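Local coordinates for protein inactive glucansucrase (Lactobacillus reuteri, PDB 5JBD) that is of unknown function but belongs, as an inactive glucansucrase, to glycosyl hydrolase family 70, whose members are built round a TIM-type barrel, at residues V634-K637 with F641-N644; Q329-N332 with P337-Y340; L317-G322 with P384-V389. All coordinates share one frame; numbering follows the deposited sequence.

Interaction 1: V634-K637 with F641-N644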
ATOM      1  N   VAL A 634      11.280  15.116 -30.126  1.00 32.88           N
ATOM      2  CA  VAL A 634      12.710  15.324 -29.886  1.00 35.03           C
ATOM      3  C   VAL A 634      13.214  14.214 -28.971  1.00 33.67           C
ATOM      4  O   VAL A 634      12.545  13.872 -28.000  1.00 35.51           O
ATOM      5  CB  VAL A 634      12.986  16.720 -29.274  1.00 37.73           C
ATOM      6  CG1 VAL A 634      14.454  16.863 -28.847  1.00 40.26           C
ATOM      7  CG2 VAL A 634      12.605  17.818 -30.273  1.00 39.00           C
ATOM      8  N   ALA A 635      14.365  13.630 -29.303  1.00 31.03           N
ATOM      9  CA  ALA A 635      15.004  12.638 -28.443  1.00 32.39           C
ATOM     10  C   ALA A 635      16.205  13.306 -27.792  1.00 33.52           C
ATOM     11  O   ALA A 635      16.891  14.111 -28.416  1.00 34.80           O
ATOM     12  CB  ALA A 635      15.433  11.429 -29.239  1.00 32.93           C
ATOM     13  N   ASN A 636      16.422  13.014 -26.522  1.00 32.58           N
ATOM     14  CA  ASN A 636      17.510  13.629 -25.766  1.00 30.89           C
ATOM     15  C   ASN A 636      18.266  12.516 -25.088  1.00 30.21           C
ATOM     16  O   ASN A 636      17.687  11.782 -24.281  1.00 27.62           O
ATOM     17  CB  ASN A 636      16.923  14.605 -24.747  1.00 30.89           C
ATOM     18  CG  ASN A 636      17.982  15.375 -23.974  1.00 31.90           C
ATOM     19  OD1 ASN A 636      19.132  14.937 -23.817  1.00 30.98           O
ATOM     20  ND2 ASN A 636      17.580  16.519 -23.450  1.00 32.91           N
ATOM     21  N   LYS A 637      19.567  12.393 -25.381  1.00 29.82           N
ATOM     22  CA  LYS A 637      20.386  11.302 -24.835  1.00 32.08           C
ATOM     23  C   LYS A 637      20.444  11.269 -23.310  1.00 28.83           C
ATOM     24  O   LYS A 637      20.728  10.231 -22.745  1.00 28.01           O
ATOM     25  CB  LYS A 637      21.829  11.311 -25.406  1.00 37.68           C
ATOM     26  CG  LYS A 637      22.675  12.490 -24.935  1.00 44.27           C
ATOM     27  CD  LYS A 637      23.961  12.700 -25.739  1.00 52.01           C
ATOM     28  CE  LYS A 637      24.761  13.874 -25.136  1.00 56.80           C
ATOM     29  NZ  LYS A 637      25.628  13.434 -24.004  1.00 60.71           N
ATOM     30  N   PHE A 641      12.123   9.655 -19.804  1.00 21.22           N
ATOM     31  CA  PHE A 641      10.825  10.293 -20.083  1.00 20.67           C
ATOM     32  C   PHE A 641      10.973  11.789 -20.377  1.00 20.65           C
ATOM     33  O   PHE A 641      11.799  12.467 -19.786  1.00 21.14           O
ATOM     34  CB  PHE A 641       9.796   9.991 -18.995  1.00 20.89           C
ATOM     35  CG  PHE A 641       9.440   8.541 -18.946  1.00 21.15           C
ATOM     36  CD1 PHE A 641       8.773   7.956 -20.020  1.00 21.41           C
ATOM     37  CD2 PHE A 641       9.879   7.727 -17.910  1.00 22.16           C
ATOM     38  CE1 PHE A 641       8.493   6.610 -20.026  1.00 21.84           C
ATOM     39  CE2 PHE A 641       9.607   6.380 -17.923  1.00 21.55           C
ATOM     40  CZ  PHE A 641       8.919   5.817 -18.981  1.00 22.24           C
ATOM     41  N   GLU A 642      10.190  12.248 -21.347  1.00 20.11           N
ATOM     42  CA  GLU A 642      10.128  13.633 -21.763  1.00 20.03           C
ATOM     43  C   GLU A 642       8.648  13.998 -21.868  1.00 19.82           C
ATOM     44  O   GLU A 642       7.872  13.246 -22.469  1.00 20.04           O
ATOM     45  CB  GLU A 642      10.733  13.792 -23.132  1.00 20.90           C
ATOM     46  CG  GLU A 642      12.210  13.444 -23.244  1.00 22.77           C
ATOM     47  CD  GLU A 642      12.721  13.650 -24.653  1.00 23.24           C
ATOM     48  OE1 GLU A 642      12.073  13.137 -25.589  1.00 25.70           O
ATOM     49  OE2 GLU A 642      13.749  14.323 -24.829  1.00 24.18           O
ATOM     50  N   SER A 643       8.283  15.138 -21.298  1.00 20.32           N
ATOM     51  CA  SER A 643       6.892  15.642 -21.316  1.00 20.81           C
ATOM     52  C   SER A 643       6.652  16.369 -22.626  1.00 20.76           C
ATOM     53  O   SER A 643       6.978  17.543 -22.774  1.00 23.55           O
ATOM     54  CB  SER A 643       6.630  16.551 -20.106  1.00 20.77           C
ATOM     55  OG  SER A 643       5.242  16.837 -19.937  1.00 20.59           O
ATOM     56  N   ASN A 644       6.095  15.655 -23.596  1.00 21.94           N
ATOM     57  CA  ASN A 644       5.839  16.209 -24.930  1.00 21.67           C
ATOM     58  C   ASN A 644       4.542  15.612 -25.460  1.00 22.01           C
ATOM     59  O   ASN A 644       3.893  14.835 -24.756  1.00 20.87           O
ATOM     60  CB  ASN A 644       7.038  15.930 -25.865  1.00 21.82           C
ATOM     61  CG  ASN A 644       7.408  14.458 -25.938  1.00 21.63           C
ATOM     62  OD1 ASN A 644       6.542  13.584 -25.970  1.00 22.20           O
ATOM     63  ND2 ASN A 644       8.709  14.177 -25.973  1.00 21.64           N
TER
HETATM   64  O   HOH W   1      14.627  16.688 -23.713  1.00 34.80           O

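Interaction 2: Q329-N332 with P337-Y340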
ATOM      1  N   GLN A 329      12.087  17.235  -8.570  0.60 23.24           N
ATOM      2  CA  GLN A 329      13.484  17.666  -8.678  0.60 27.22           C
ATOM      3  C   GLN A 329      14.435  16.455  -8.792  0.60 25.97           C
ATOM      4  O   GLN A 329      15.289  16.406  -9.688  0.60 26.05           O
ATOM      5  CB  GLN A 329      13.834  18.545  -7.463  0.60 30.63           C
ATOM      6  CG  GLN A 329      15.248  19.083  -7.412  0.60 35.69           C
ATOM      7  CD  GLN A 329      15.364  20.381  -8.160  0.60 39.90           C
ATOM      8  OE1 GLN A 329      15.997  20.437  -9.197  0.60 46.79           O
ATOM      9  NE2 GLN A 329      14.727  21.437  -7.641  0.60 41.78           N
ATOM     10  N   MET A 330      14.267  15.484  -7.897  1.00 24.23           N
ATOM     11  CA  MET A 330      15.056  14.247  -7.910  1.00 24.16           C
ATOM     12  C   MET A 330      15.024  13.570  -9.270  1.00 23.01           C
ATOM     13  O   MET A 330      16.077  13.254  -9.833  1.00 22.12           O
ATOM     14  CB  MET A 330      14.542  13.242  -6.874  1.00 26.13           C
ATOM     15  CG  MET A 330      15.349  11.950  -6.842  1.00 26.50           C
ATOM     16  SD  MET A 330      14.578  10.634  -5.900  1.00 29.62           S
ATOM     17  CE  MET A 330      13.104  10.217  -6.813  1.00 27.08           C
ATOM     18  N   LEU A 331      13.823  13.351  -9.777  1.00 21.26           N
ATOM     19  CA  LEU A 331      13.655  12.678 -11.059  1.00 22.08           C
ATOM     20  C   LEU A 331      14.255  13.475 -12.235  1.00 22.05           C
ATOM     21  O   LEU A 331      14.907  12.883 -13.104  1.00 22.03           O
ATOM     22  CB  LEU A 331      12.185  12.312 -11.306  1.00 22.14           C
ATOM     23  CG  LEU A 331      11.688  11.168 -10.389  1.00 22.00           C
ATOM     24  CD1 LEU A 331      10.166  11.101 -10.402  1.00 22.26           C
ATOM     25  CD2 LEU A 331      12.292   9.810 -10.766  1.00 22.47           C
ATOM     26  N   ASN A 332      14.065  14.791 -12.242  1.00 22.68           N
ATOM     27  CA  ASN A 332      14.682  15.642 -13.279  1.00 24.27           C
ATOM     28  C   ASN A 332      16.210  15.539 -13.297  1.00 24.29           C
ATOM     29  O   ASN A 332      16.809  15.367 -14.359  1.00 22.73           O
ATOM     30  CB  ASN A 332      14.243  17.106 -13.125  1.00 24.25           C
ATOM     31  CG  ASN A 332      12.793  17.328 -13.499  1.00 23.64           C
ATOM     32  OD1 ASN A 332      12.248  16.665 -14.383  1.00 24.06           O
ATOM     33  ND2 ASN A 332      12.171  18.300 -12.860  1.00 25.50           N
ATOM     34  N   PRO A 337      13.837   8.624 -15.082  1.00 22.55           N
ATOM     35  CA  PRO A 337      13.660   7.191 -15.334  1.00 22.32           C
ATOM     36  C   PRO A 337      12.224   6.668 -15.090  1.00 22.65           C
ATOM     37  O   PRO A 337      11.834   5.643 -15.671  1.00 24.06           O
ATOM     38  CB  PRO A 337      14.657   6.551 -14.380  1.00 22.71           C
ATOM     39  CG  PRO A 337      14.762   7.517 -13.257  1.00 23.37           C
ATOM     40  CD  PRO A 337      14.675   8.873 -13.900  1.00 23.58           C
ATOM     41  N   GLN A 338      11.462   7.365 -14.252  1.00 22.54           N
ATOM     42  CA  GLN A 338      10.015   7.121 -14.054  1.00 22.06           C
ATOM     43  C   GLN A 338       9.268   8.448 -14.015  1.00 21.84           C
ATOM     44  O   GLN A 338       9.879   9.488 -13.795  1.00 21.14           O
ATOM     45  CB  GLN A 338       9.780   6.399 -12.730  1.00 22.52           C
ATOM     46  CG  GLN A 338      10.486   5.048 -12.616  1.00 21.49           C
ATOM     47  CD  GLN A 338      11.847   5.112 -11.956  1.00 21.14           C
ATOM     48  OE1 GLN A 338      12.097   5.944 -11.064  1.00 21.07           O
ATOM     49  NE2 GLN A 338      12.731   4.184 -12.350  1.00 22.83           N
ATOM     50  N   LEU A 339       7.951   8.405 -14.195  1.00 20.97           N
ATOM     51  CA  LEU A 339       7.107   9.590 -14.032  1.00 21.05           C
ATOM     52  C   LEU A 339       6.930   9.981 -12.564  1.00 21.14           C
ATOM     53  O   LEU A 339       6.801   9.120 -11.688  1.00 21.56           O
ATOM     54  CB  LEU A 339       5.723   9.378 -14.631  1.00 21.18           C
ATOM     55  CG  LEU A 339       5.643   8.926 -16.087  1.00 21.10           C
ATOM     56  CD1 LEU A 339       4.188   8.920 -16.539  1.00 22.07           C
ATOM     57  CD2 LEU A 339       6.494   9.817 -16.975  1.00 21.19           C
ATOM     58  N   TYR A 340       6.928  11.285 -12.328  1.00 20.48           N
ATOM     59  CA  TYR A 340       6.613  11.895 -11.029  1.00 21.08           C
ATOM     60  C   TYR A 340       5.085  11.933 -10.820  1.00 21.81           C
ATOM     61  O   TYR A 340       4.352  12.295 -11.741  1.00 22.40           O
ATOM     62  CB  TYR A 340       7.200  13.345 -10.969  1.00 21.99           C
ATOM     63  CG  TYR A 340       6.593  14.174  -9.873  1.00 20.85           C
ATOM     64  CD1 TYR A 340       6.918  13.933  -8.550  1.00 21.08           C
ATOM     65  CD2 TYR A 340       5.667  15.191 -10.150  1.00 21.10           C
ATOM     66  CE1 TYR A 340       6.323  14.649  -7.521  1.00 20.30           C
ATOM     67  CE2 TYR A 340       5.085  15.930  -9.126  1.00 20.40           C
ATOM     68  CZ  TYR A 340       5.405  15.641  -7.810  1.00 20.82           C
ATOM     69  OH  TYR A 340       4.816  16.336  -6.770  1.00 20.72           O
TER

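Interaction 3: L317-G322 with P384-V389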
ATOM      1  N   LEU A 317       6.386   2.344 -20.098  1.00 24.01           N
ATOM      2  CA  LEU A 317       5.984   3.408 -19.186  1.00 24.09           C
ATOM      3  C   LEU A 317       6.052   2.934 -17.760  1.00 23.82           C
ATOM      4  O   LEU A 317       5.477   1.898 -17.434  1.00 23.58           O
ATOM      5  CB  LEU A 317       4.550   3.866 -19.498  1.00 25.24           C
ATOM      6  CG  LEU A 317       4.109   5.188 -18.862  1.00 26.05           C
ATOM      7  CD1 LEU A 317       4.926   6.366 -19.398  1.00 26.12           C
ATOM      8  CD2 LEU A 317       2.611   5.408 -19.084  1.00 26.46           C
ATOM      9  N   SER A 318       6.769   3.676 -16.921  1.00 22.59           N
ATOM     10  CA  SER A 318       6.824   3.415 -15.494  1.00 21.84           C
ATOM     11  C   SER A 318       6.598   4.712 -14.715  1.00 21.00           C
ATOM     12  O   SER A 318       6.995   5.794 -15.161  1.00 20.05           O
ATOM     13  CB  SER A 318       8.159   2.743 -15.117  1.00 21.95           C
ATOM     14  OG  SER A 318       8.287   1.471 -15.768  1.00 23.23           O
ATOM     15  N   TYR A 319       5.969   4.597 -13.549  1.00 20.37           N
ATOM     16  CA  TYR A 319       5.489   5.762 -12.804  1.00 20.68           C
ATOM     17  C   TYR A 319       5.491   5.506 -11.305  1.00 20.55           C
ATOM     18  O   TYR A 319       5.054   4.418 -10.853  1.00 20.52           O
ATOM     19  CB  TYR A 319       4.095   6.209 -13.299  1.00 20.60           C
ATOM     20  CG  TYR A 319       3.109   5.116 -13.716  1.00 20.70           C
ATOM     21  CD1 TYR A 319       3.148   4.564 -15.002  1.00 21.05           C
ATOM     22  CD2 TYR A 319       2.077   4.705 -12.865  1.00 20.19           C
ATOM     23  CE1 TYR A 319       2.243   3.579 -15.404  1.00 20.58           C
ATOM     24  CE2 TYR A 319       1.167   3.726 -13.261  1.00 20.39           C
ATOM     25  CZ  TYR A 319       1.250   3.170 -14.539  1.00 20.46           C
ATOM     26  OH  TYR A 319       0.337   2.208 -14.955  1.00 20.09           O
ATOM     27  N   ASN A 320       5.983   6.489 -10.547  1.00 19.66           N
ATOM     28  CA  ASN A 320       6.250   6.338  -9.112  1.00 20.78           C
ATOM     29  C   ASN A 320       5.159   6.945  -8.278  1.00 21.12           C
ATOM     30  O   ASN A 320       4.823   8.102  -8.474  1.00 22.65           O
ATOM     31  CB  ASN A 320       7.576   7.017  -8.727  1.00 20.50           C
ATOM     32  CG  ASN A 320       8.791   6.326  -9.319  1.00 21.10           C
ATOM     33  OD1 ASN A 320       8.683   5.248  -9.892  1.00 22.38           O
ATOM     34  ND2 ASN A 320       9.954   6.970  -9.212  1.00 21.69           N
ATOM     35  N   GLU A 321       4.637   6.180  -7.314  1.00 21.48           N
ATOM     36  CA  GLU A 321       3.639   6.702  -6.390  1.00 23.00           C
ATOM     37  C   GLU A 321       4.326   7.502  -5.313  1.00 23.83           C
ATOM     38  O   GLU A 321       5.198   6.997  -4.631  1.00 25.65           O
ATOM     39  CB  GLU A 321       2.849   5.593  -5.713  1.00 23.04           C
ATOM     40  CG  GLU A 321       1.773   6.107  -4.744  1.00 24.17           C
ATOM     41  CD  GLU A 321       1.746   5.421  -3.394  1.00 26.49           C
ATOM     42  OE1 GLU A 321       2.614   4.573  -3.090  1.00 27.43           O
ATOM     43  OE2 GLU A 321       0.832   5.720  -2.621  1.00 29.20           O
ATOM     44  N   GLY A 322       3.895   8.746  -5.136  1.00 22.60           N
ATOM     45  CA  GLY A 322       4.375   9.552  -4.019  1.00 22.53           C
ATOM     46  C   GLY A 322       3.643  10.867  -3.854  1.00 22.80           C
ATOM     47  O   GLY A 322       3.090  11.389  -4.809  1.00 23.28           O
ATOM     48  N   PRO A 384       8.048  15.275 -16.449  1.00 21.30           N
ATOM     49  CA  PRO A 384       7.198  14.138 -16.851  1.00 19.75           C
ATOM     50  C   PRO A 384       6.437  13.589 -15.667  1.00 20.17           C
ATOM     51  O   PRO A 384       7.047  13.245 -14.649  1.00 20.91           O
ATOM     52  CB  PRO A 384       8.215  13.104 -17.379  1.00 19.50           C
ATOM     53  CG  PRO A 384       9.349  13.927 -17.861  1.00 20.33           C
ATOM     54  CD  PRO A 384       9.449  15.071 -16.895  1.00 20.71           C
ATOM     55  N   ASN A 385       5.110  13.573 -15.756  1.00 19.99           N
ATOM     56  CA  ASN A 385       4.291  13.314 -14.580  1.00 19.08           C
ATOM     57  C   ASN A 385       2.997  12.583 -14.916  1.00 19.18           C
ATOM     58  O   ASN A 385       2.546  12.587 -16.067  1.00 19.08           O
ATOM     59  CB  ASN A 385       3.971  14.610 -13.830  1.00 18.60           C
ATOM     60  CG  ASN A 385       2.996  15.487 -14.575  1.00 18.35           C
ATOM     61  OD1 ASN A 385       1.774  15.369 -14.414  1.00 18.09           O
ATOM     62  ND2 ASN A 385       3.525  16.335 -15.440  1.00 17.79           N
ATOM     63  N   TRP A 386       2.436  11.940 -13.897  1.00 19.13           N
ATOM     64  CA  TRP A 386       1.100  11.344 -13.955  1.00 20.35           C
ATOM     65  C   TRP A 386       0.205  12.005 -12.895  1.00 19.82           C
ATOM     66  O   TRP A 386       0.688  12.463 -11.858  1.00 19.84           O
ATOM     67  CB  TRP A 386       1.114   9.800 -13.825  1.00 20.24           C
ATOM     68  CG  TRP A 386       1.666   9.182 -12.577  1.00 19.99           C
ATOM     69  CD1 TRP A 386       2.925   9.338 -12.048  1.00 19.99           C
ATOM     70  CD2 TRP A 386       1.007   8.217 -11.745  1.00 20.43           C
ATOM     71  NE1 TRP A 386       3.069   8.560 -10.920  1.00 21.63           N
ATOM     72  CE2 TRP A 386       1.916   7.850 -10.722  1.00 20.25           C
ATOM     73  CE3 TRP A 386      -0.264   7.625 -11.765  1.00 20.98           C
ATOM     74  CZ2 TRP A 386       1.589   6.927  -9.719  1.00 21.05           C
ATOM     75  CZ3 TRP A 386      -0.584   6.699 -10.773  1.00 21.05           C
ATOM     76  CH2 TRP A 386       0.340   6.369  -9.758  1.00 20.37           C
ATOM     77  N   SER A 387      -1.072  12.153 -13.224  1.00 19.47           N
ATOM     78  CA  SER A 387      -1.996  12.903 -12.374  1.00 19.21           C
ATOM     79  C   SER A 387      -3.293  12.126 -12.277  1.00 19.34           C
ATOM     80  O   SER A 387      -3.570  11.261 -13.111  1.00 18.96           O
ATOM     81  CB  SER A 387      -2.241  14.321 -12.941  1.00 18.94           C
ATOM     82  OG  SER A 387      -2.683  14.269 -14.294  1.00 19.54           O
ATOM     83  N   PHE A 388      -4.107  12.469 -11.293  1.00 19.34           N
ATOM     84  CA  PHE A 388      -5.343  11.741 -11.051  1.00 20.23           C
ATOM     85  C   PHE A 388      -6.388  12.591 -10.340  1.00 20.93           C
ATOM     86  O   PHE A 388      -6.053  13.538  -9.619  1.00 20.13           O
ATOM     87  CB  PHE A 388      -5.028  10.488 -10.199  1.00 20.60           C
ATOM     88  CG  PHE A 388      -4.419  10.821  -8.871  1.00 20.09           C
ATOM     89  CD1 PHE A 388      -3.063  11.129  -8.779  1.00 20.57           C
ATOM     90  CD2 PHE A 388      -5.205  10.921  -7.740  1.00 20.40           C
ATOM     91  CE1 PHE A 388      -2.492  11.478  -7.567  1.00 20.19           C
ATOM     92  CE2 PHE A 388      -4.647  11.282  -6.520  1.00 20.27           C
ATOM     93  CZ  PHE A 388      -3.293  11.544  -6.434  1.00 20.75           C
ATOM     94  N   VAL A 389      -7.653  12.196 -10.529  1.00 22.39           N
ATOM     95  CA  VAL A 389      -8.813  12.677  -9.760  1.00 22.79           C
ATOM     96  C   VAL A 389      -9.046  11.791  -8.527  1.00 23.73           C
ATOM     97  O   VAL A 389      -9.405  12.290  -7.450  1.00 22.42           O
ATOM     98  CB  VAL A 389     -10.086  12.692 -10.646  1.00 23.45           C
ATOM     99  CG1 VAL A 389     -11.357  12.950  -9.831  1.00 24.26           C
ATOM    100  CG2 VAL A 389      -9.950  13.749 -11.753  1.00 23.65           C
TER

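Interaction 1: V634-K637 with F641-N644
Glu-642 reaches across a short loop toward Val-634, Ala-635 and Asn-636, and its carboxylate makes nearly all of this contact. The loop is a connection in the family 70 glycosyl hydrolase fold, running from strand 612-618 to helix 645-648. Both segments lack regular secondary structure, and three residues separate them in sequence, so the chain turns back on itself. The chain of Glu-642 is extended beyond CG (chi2 -179°), which carries the carboxylate across to the more exposed segment 634-637. There the two oxygens divide the work. OE1 faces the backbone carbonyl of Val-634, with 2.6 Å between OE1 of Glu-642 and O of Val-634. OE2 is turned toward Asn-636, and lies 3.2 Å from CB of that residue. The backbone N of Asn-636, 3.4 Å from OE2 of Glu-642, is too poorly aligned to hydrogen-bond to that oxygen.

The asparagine has CG anti to its own backbone N (chi1 -176°), and its amide stands beside the carboxylate without touching it directly. Its OD1 is engaged by the backbone N of Glu-638. At the end of the loop, the OD1 of Asn-644 caps the first turn of helix 645-648 at the N of Leu-647, while its ND2 binds OD1 of Asn-380; its ND2 is 4.3 Å from O of Val-634, no more than a loose neighbour. Glu-642 also touches Pro-310 of helix 310-315. A single water joins the polar ends: it accepts from ND2 of Asn-636 at 3.0 Å and donates to OE2 of Glu-642 at 2.8 Å.

Interaction 2: Q329-N332 with P337-Y340
The side-chain amide of Gln-338, which touches Leu-331 across the contact, is gripped at both ends: OE1 accepts a hydrogen bond from ND2 of Asn-320, and NE2 donates to the carbonyl O of Leu-293. These bonds fix the rotation of the amide, and the bend at chi2 (93°) is what folds it back toward the helix. Its OE1 thereby also meets a methyl group, at 3.9 Å from CD2 of Leu-331, the two side chains crossing at about a right angle.

No hydrogen bond joins the two segments directly; the rest is packing round Leu-331. Both of its methyls flank O of Gln-338, CD1 at 3.8 Å and CD2 at 3.9 Å. From there CD2 goes on to CD of Pro-337 at 4.0 Å, and CD1 to Tyr-340, 3.7 Å from its CA and 3.8 Å from its CB. The contact closes a beta-alpha-beta unit of the TIM-type barrel: strand 319-320 leads into helix 326-333, and the chain then returns through 337-340 to strand 340-341, parallel to the first. Leu-331 projects from the helix onto this return, and also touches Asn-320 on the preceding strand. With chi1 at 163°, the ring of Tyr-340 swings away from Leu-331 and onto Ala-327 and Ala-328, one turn earlier in the helix.

Interaction 3: L317-G322 with P384-V389
This is an aromatic contact with one hydrogen bond, buried among the parallel strands of the TIM-type barrel. It joins strand 319-320 to strand 385-388, and the side chains bridge over the intervening strand 340-341. Backbone hydrogen bonds place that strand: Leu-339 pairs with Ser-318 and Asn-320, and Tyr-340 with Pro-384 and Trp-386. Tyr-319 and Trp-386 both point toward the opposite segment, and their CA atoms are the nearest pair, 7.2 Å apart.

The indole of Trp-386 is the platform. One of its faces receives Tyr-319 twice. CB of Tyr-319 sits 3.6 Å from the centroid of the five-membered ring, almost straight above it, in a CH-pi contact. Further out, CD2 of the same tyrosine hangs 3.6 Å above the plane of the indole. The phenol therefore presents an edge to the six-membered ring, in an edge-to-face pair with the planes at 57° and the centroids 4.8 Å apart. Trp-386 has CG wedged between its backbone N and carbonyl carbon (chi1 61°), an arrangement that lifts the indole off its strand toward Tyr-319.

The rim of the indole is used as well. Around it run the backbone atoms of Asn-320 and Glu-321, and CA of Glu-321 is 3.9 Å from CZ2 of Trp-386. The polar ends of the neighbours are held elsewhere: OH of Tyr-319 bonds OE1 of Gln-745, on strand 743-748, and OE1 of Glu-321 accepts from the N of Ala-284. The N-H bond, with the tyrosine on one face, restrains the indole's rotation. O of Asn-320 lies almost in the plane of the indole: NE1 of Trp-386 donates to it at 3.0 Å with an N-H...O angle of 151°, approaching from above the carbonyl plane.

Interaction 2 is nested in the loop that interaction 3 closes, their centres about 10 Å apart. Two probable backbone hydrogen bonds join them: N of Leu-339 to O of Ser-318, and N of Trp-386 to O of Tyr-340, each 2.9 Å. Interaction 1 lies later in the chain, its centre about 13 Å from that of interaction 2 and about 17 Å from that of interaction 3. Phe-641 connects it to both, with CE2 3.3 Å from O of Pro-337 and CE1 3.6 Å from CD1 of Leu-317. The Glu-321 side chain is about 4 Å from a glycerol, probably from the crystallisation liquor, and about 11 Å from the calcium ion.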